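Local coordinates for sugar ABC transporter substrate-binding protein (Treponema pallidum subsp. pallidum, PDB 5U2P) that probably binds a sugar or other solute in the periplasm as the substrate-binding component of an ABC transporter, its ligand still unidentified, at residues A[37-42]-A[305-310]; A[74-79]-A[89-94]. One frame throughout, in Å; residues are numbered along the deposited sequence.

Contact 1. Residues A[37-42]-A[305-310]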
loop_
_atom_site.group_PDB
_atom_site.type_symbol
_atom_site.label_atom_id
_atom_site.label_comp_id
_atom_site.label_asym_id
_atom_site.label_seq_id
_atom_site.Cartn_x
_atom_site.Cartn_y
_atom_site.Cartn_z
ATOM N N LEU A 37 17.034 -15.625 9.412
ATOM C CA LEU A 37 17.673 -14.314 9.311
ATOM C C LEU A 37 16.584 -13.252 9.293
ATOM O O LEU A 37 15.641 -13.344 8.510
ATOM C CB LEU A 37 18.511 -14.197 8.035
ATOM C CG LEU A 37 19.528 -13.066 7.966
ATOM C CD1 LEU A 37 20.764 -13.412 8.778
ATOM C CD2 LEU A 37 19.882 -12.766 6.512
ATOM N N ILE A 38 16.717 -12.239 10.131
ATOM C CA ILE A 38 15.698 -11.194 10.228
ATOM C C ILE A 38 16.315 -9.829 10.536
ATOM O O ILE A 38 17.433 -9.742 11.040
ATOM C CB ILE A 38 14.671 -11.539 11.320
ATOM C CG1 ILE A 38 13.457 -10.606 11.236
ATOM C CG2 ILE A 38 15.330 -11.496 12.703
ATOM C CD1 ILE A 38 12.396 -10.890 12.260
ATOM N N ARG A 39 15.589 -8.762 10.210
ATOM C CA ARG A 39 16.011 -7.410 10.555
ATOM C C ARG A 39 15.881 -7.199 12.053
ATOM O O ARG A 39 14.896 -7.605 12.666
ATOM C CB ARG A 39 15.177 -6.358 9.810
ATOM C CG ARG A 39 15.499 -6.205 8.323
ATOM C CD ARG A 39 14.622 -5.135 7.683
ATOM N NE ARG A 39 14.548 -5.252 6.225
ATOM C CZ ARG A 39 15.178 -4.464 5.354
ATOM N NH1 ARG A 39 15.959 -3.469 5.762
ATOM N NH2 ARG A 39 15.020 -4.674 4.054
ATOM N N GLU A 40 16.889 -6.561 12.629
ATOM C CA GLU A 40 16.922 -6.268 14.054
ATOM C C GLU A 40 15.603 -5.665 14.543
ATOM O O GLU A 40 14.965 -6.205 15.446
ATOM C CB GLU A 40 18.088 -5.318 14.345
ATOM C CG GLU A 40 18.274 -4.942 15.802
ATOM C CD GLU A 40 19.443 -3.993 16.002
ATOM O OE1 GLU A 40 19.791 -3.268 15.045
ATOM O OE2 GLU A 40 20.015 -3.977 17.111
ATOM N N LYS A 41 15.171 -4.574 13.914
ATOM C CA LYS A 41 13.984 -3.850 14.381
ATOM C C LYS A 41 12.688 -4.572 14.046
ATOM O O LYS A 41 11.622 -4.162 14.484
ATOM C CB LYS A 41 13.938 -2.440 13.787
ATOM C CG LYS A 41 15.062 -1.519 14.249
ATOM C CD LYS A 41 14.866 -0.101 13.722
ATOM C CE LYS A 41 15.889 0.865 14.300
ATOM N NZ LYS A 41 17.258 0.577 13.795
ATOM N N HIS A 42 12.776 -5.645 13.272
ATOM C CA HIS A 42 11.587 -6.407 12.909
ATOM C C HIS A 42 11.469 -7.686 13.737
ATOM O O HIS A 42 10.485 -8.417 13.614
ATOM C CB HIS A 42 11.603 -6.737 11.413
ATOM C CG HIS A 42 11.375 -5.545 10.535
ATOM N ND1 HIS A 42 11.516 -5.589 9.165
ATOM C CD2 HIS A 42 11.021 -4.273 10.836
ATOM C CE1 HIS A 42 11.253 -4.397 8.658
ATOM N NE2 HIS A 42 10.950 -3.580 9.651
ATOM N N GLU A 305 3.991 -2.873 0.278
ATOM C CA GLU A 305 5.394 -3.007 0.643
ATOM C C GLU A 305 5.511 -3.559 2.058
ATOM O O GLU A 305 5.970 -2.874 2.966
ATOM C CB GLU A 305 6.112 -1.659 0.531
ATOM C CG GLU A 305 6.132 -1.089 -0.916
ATOM C CD GLU A 305 7.276 -1.608 -1.752
ATOM O OE1 GLU A 305 8.263 -2.098 -1.161
ATOM O OE2 GLU A 305 7.184 -1.543 -2.999
ATOM N N VAL A 306 5.081 -4.802 2.214
ATOM C CA VAL A 306 5.069 -5.498 3.489
ATOM C C VAL A 306 6.286 -6.405 3.641
ATOM O O VAL A 306 7.002 -6.673 2.679
ATOM C CB VAL A 306 3.779 -6.327 3.648
ATOM C CG1 VAL A 306 2.516 -5.418 3.534
ATOM C CG2 VAL A 306 3.714 -7.482 2.643
ATOM N N GLN A 307 6.537 -6.839 4.871
ATOM C CA GLN A 307 7.599 -7.792 5.127
ATOM C C GLN A 307 7.078 -9.216 5.003
ATOM O O GLN A 307 5.885 -9.477 5.189
ATOM C CB GLN A 307 8.208 -7.557 6.511
ATOM C CG GLN A 307 8.909 -6.198 6.644
ATOM C CD GLN A 307 9.879 -5.892 5.488
ATOM O OE1 GLN A 307 9.657 -4.970 4.686
ATOM N NE2 GLN A 307 10.957 -6.658 5.408
ATOM N N GLY A 308 7.987 -10.143 4.710
ATOM C CA GLY A 308 7.627 -11.544 4.614
ATOM C C GLY A 308 8.782 -12.457 4.950
ATOM O O GLY A 308 9.918 -12.014 5.077
ATOM N N LEU A 309 8.474 -13.736 5.097
ATOM C CA LEU A 309 9.457 -14.762 5.409
ATOM C C LEU A 309 9.524 -15.698 4.211
ATOM O O LEU A 309 8.530 -16.340 3.878
ATOM C CB LEU A 309 9.068 -15.537 6.673
ATOM C CG LEU A 309 8.967 -14.740 7.955
ATOM C CD1 LEU A 309 8.393 -15.642 9.061
ATOM C CD2 LEU A 309 10.321 -14.209 8.350
ATOM N N ALA A 310 10.679 -15.755 3.556
ATOM C CA ALA A 310 10.895 -16.676 2.442
ATOM C C ALA A 310 11.745 -17.863 2.864
ATOM O O ALA A 310 12.496 -17.777 3.834
ATOM C CB ALA A 310 11.570 -15.952 1.266
#
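Q307, at the start of strand 307-311, reaches R39, the last residue of strand 33-39, and H42 in the 3-10 turn that follows, across the strand 88-92 that separates the two strands in the sheet. From CB the side chain leaves with CG anti to the carbonyl carbon and then bends at chi2 (-49°), which brings its middle over to the histidine. CG makes the closest approach, 3.6 Å from H42 CE1, and CD follows at 3.8 Å from the same CE1. Imidazole and amide are tilted by 46°, so they do not stack flat. At the tip, NE2 lies 3.9 Å from H42 ND1 and equally 3.9 Å from R39 NE, where the guanidinium and amide planes stand at 90°; neither approach is a hydrogen bond. The amide nitrogen instead bonds to E90 OE2, which H42 ND1 also binds, while OE1 makes a weak bond to S92 OG. The 3-10 turn, closed by H42 N to R39 O at 3.0 Å, carries the histidine to this place. R39 NE is covered here and has no hydrogen-bonding partner in the model. With no direct bond between the two segments, their polar cohesion runs through the shared carboxylate of E90, whose negative charge would probably stabilise a protonated H42 and ease the nearness of the arginine.

Contact 2. Residues A[74-79]-A[89-94]; sequences TVLHAR and VEVSLP
L76 turns toward V89 with CG anti to its backbone N (chi1 175°), and a chi2 of 59° then spreads its two methyls along strand 88-92; V89, with CG1 beside its own backbone N, offers its branch point to the first of them. The contact belongs to a beta-alpha-beta crossover: strand 61-67 leads through helix 72-81 to strand 88-92, parallel to it, with strand 33-39 lying between the two. The 2-1-3-5-4 strand order of this sheet matches that of class II periplasmic binding proteins. Helix and strand axes pass 10.3 Å apart at an angle of 120° between their N-to-C directions, and in this meeting of the two segments L76 is the helix residue that does all the touching.

Its CD1 sits against V89, 3.8 Å from CB, with both valine methyls nearly as close: CG1 of V89 lies 3.9 Å from L76 CD1, and CG2 lies 4.0 Å from it. The leucine methyl thus covers the whole fork of the valine rather than one prong. CD2 points further along the strand and grazes V91, where CG1 is 4.4 Å away, a looser contact than that with V89. L37 of the neighbouring strand also touches both L76 and V89, making the leucine part of a buried apolar layer between helix and sheet. On the helix one turn beyond, R79 forms a salt bridge with E65 on strand 61-67. The carboxylate of E90 leads away from the helix, to H42 and Q307, and its carbonyl is what remains on this side: Y72 OH, from the same helix, hydrogen-bonds to E90 O, and L76 CD2 packs 3.6 Å from that oxygen.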
loop_
_atom_site.group_PDB
_atom_site.type_symbol
_atom_site.label_atom_id
_atom_site.label_comp_id
_atom_site.label_asym_id
_atom_site.label_seq_id
_atom_site.Cartn_x
_atom_site.Cartn_y
_atom_site.Cartn_z
ATOM N N THR A 74 22.145 -5.714 2.225
ATOM C CA THR A 74 23.527 -6.046 1.887
ATOM C C THR A 74 23.906 -7.436 2.397
ATOM O O THR A 74 24.468 -8.249 1.655
ATOM C CB THR A 74 24.516 -5.018 2.482
ATOM O OG1 THR A 74 24.226 -3.716 1.965
ATOM C CG2 THR A 74 25.953 -5.385 2.138
ATOM N N VAL A 75 23.604 -7.699 3.666
ATOM C CA VAL A 75 23.943 -8.976 4.284
ATOM C C VAL A 75 23.196 -10.136 3.645
ATOM O O VAL A 75 23.795 -11.165 3.351
ATOM C CB VAL A 75 23.656 -8.972 5.796
ATOM C CG1 VAL A 75 23.878 -10.359 6.397
ATOM C CG2 VAL A 75 24.551 -7.974 6.490
ATOM N N LEU A 76 21.891 -9.989 3.450
ATOM C CA LEU A 76 21.110 -11.064 2.843
ATOM C C LEU A 76 21.639 -11.413 1.443
ATOM O O LEU A 76 21.805 -12.590 1.111
ATOM C CB LEU A 76 19.640 -10.673 2.764
ATOM C CG LEU A 76 18.708 -11.647 2.045
ATOM C CD1 LEU A 76 18.719 -13.003 2.707
ATOM C CD2 LEU A 76 17.308 -11.081 1.982
ATOM N N HIS A 77 21.910 -10.391 0.632
ATOM C CA HIS A 77 22.457 -10.606 -0.712
ATOM C C HIS A 77 23.735 -11.431 -0.641
ATOM O O HIS A 77 23.884 -12.436 -1.345
ATOM C CB HIS A 77 22.761 -9.276 -1.407
ATOM C CG HIS A 77 21.587 -8.660 -2.101
ATOM N ND1 HIS A 77 20.486 -8.184 -1.422
ATOM C CD2 HIS A 77 21.358 -8.412 -3.412
ATOM C CE1 HIS A 77 19.625 -7.676 -2.286
ATOM N NE2 HIS A 77 20.126 -7.806 -3.500
ATOM N N ALA A 78 24.657 -11.005 0.218
ATOM C CA ALA A 78 25.942 -11.693 0.368
ATOM C C ALA A 78 25.779 -13.150 0.796
ATOM O O ALA A 78 26.468 -14.032 0.285
ATOM C CB ALA A 78 26.819 -10.965 1.371
ATOM N N ARG A 79 24.880 -13.398 1.749
ATOM C CA ARG A 79 24.664 -14.751 2.264
ATOM C C ARG A 79 23.960 -15.654 1.244
ATOM O O ARG A 79 24.203 -16.853 1.214
ATOM C CB ARG A 79 23.849 -14.722 3.563
ATOM C CG ARG A 79 24.460 -13.870 4.673
ATOM C CD ARG A 79 25.600 -14.566 5.345
ATOM N NE ARG A 79 25.159 -15.748 6.077
ATOM C CZ ARG A 79 24.705 -15.731 7.325
ATOM N NH1 ARG A 79 24.329 -16.869 7.905
ATOM N NH2 ARG A 79 24.632 -14.580 7.992
ATOM N N VAL A 89 14.382 -16.553 5.596
ATOM C CA VAL A 89 14.926 -15.196 5.578
ATOM C C VAL A 89 13.808 -14.179 5.409
ATOM O O VAL A 89 12.860 -14.384 4.636
ATOM C CB VAL A 89 16.018 -15.029 4.476
ATOM C CG1 VAL A 89 17.172 -15.969 4.754
ATOM C CG2 VAL A 89 15.456 -15.273 3.072
ATOM N N GLU A 90 13.912 -13.078 6.147
ATOM C CA GLU A 90 13.022 -11.948 5.953
ATOM C C GLU A 90 13.277 -11.305 4.586
ATOM O O GLU A 90 14.426 -11.141 4.172
ATOM C CB GLU A 90 13.188 -10.900 7.070
ATOM C CG GLU A 90 12.256 -9.724 6.860
ATOM C CD GLU A 90 12.398 -8.615 7.874
ATOM O OE1 GLU A 90 13.138 -8.778 8.861
ATOM O OE2 GLU A 90 11.745 -7.568 7.673
ATOM N N VAL A 91 12.199 -10.968 3.886
ATOM C CA VAL A 91 12.295 -10.279 2.609
ATOM C C VAL A 91 11.318 -9.126 2.569
ATOM O O VAL A 91 10.317 -9.118 3.268
ATOM C CB VAL A 91 12.019 -11.223 1.404
ATOM C CG1 VAL A 91 13.099 -12.312 1.313
ATOM C CG2 VAL A 91 10.630 -11.843 1.506
ATOM N N SER A 92 11.638 -8.143 1.732
ATOM C CA SER A 92 10.748 -7.033 1.448
ATOM C C SER A 92 9.904 -7.339 0.217
ATOM O O SER A 92 10.425 -7.523 -0.887
ATOM C CB SER A 92 11.549 -5.747 1.233
ATOM O OG SER A 92 12.159 -5.323 2.447
ATOM N N LEU A 93 8.600 -7.411 0.431
ATOM C CA LEU A 93 7.634 -7.603 -0.639
ATOM C C LEU A 93 7.217 -6.227 -1.137
ATOM O O LEU A 93 7.263 -5.272 -0.371
ATOM C CB LEU A 93 6.423 -8.395 -0.130
ATOM C CG LEU A 93 6.796 -9.818 0.321
ATOM C CD1 LEU A 93 5.700 -10.433 1.191
ATOM C CD2 LEU A 93 7.097 -10.721 -0.871
ATOM N N PRO A 94 6.806 -6.116 -2.415
ATOM C CA PRO A 94 6.727 -7.217 -3.384
ATOM C C PRO A 94 8.014 -7.460 -4.170
ATOM O O PRO A 94 8.138 -8.498 -4.829
ATOM C CB PRO A 94 5.603 -6.767 -4.321
ATOM C CG PRO A 94 5.678 -5.271 -4.298
ATOM C CD PRO A 94 6.142 -4.894 -2.907
#

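Overall arrangement
E90 joins the two contacts, whose centres are 8 Å apart in one sheet: its backbone lies under L76 in contact 2, and its carboxylate serves contact 1. OE2 of E90 is 2.5 Å from H42 ND1 and 2.6 Å from Q307 NE2, both probable hydrogen bonds, while OE1 takes the backbone N of R39. Strand 88-92 is therefore the middle element, flanked by strands 33-39 and 307-311. Contact 2 is local in sequence and apolar; contact 1 brings polar side chains together without a direct bond, and brings in a strand from more than 260 residues later, as the chain returns to this domain.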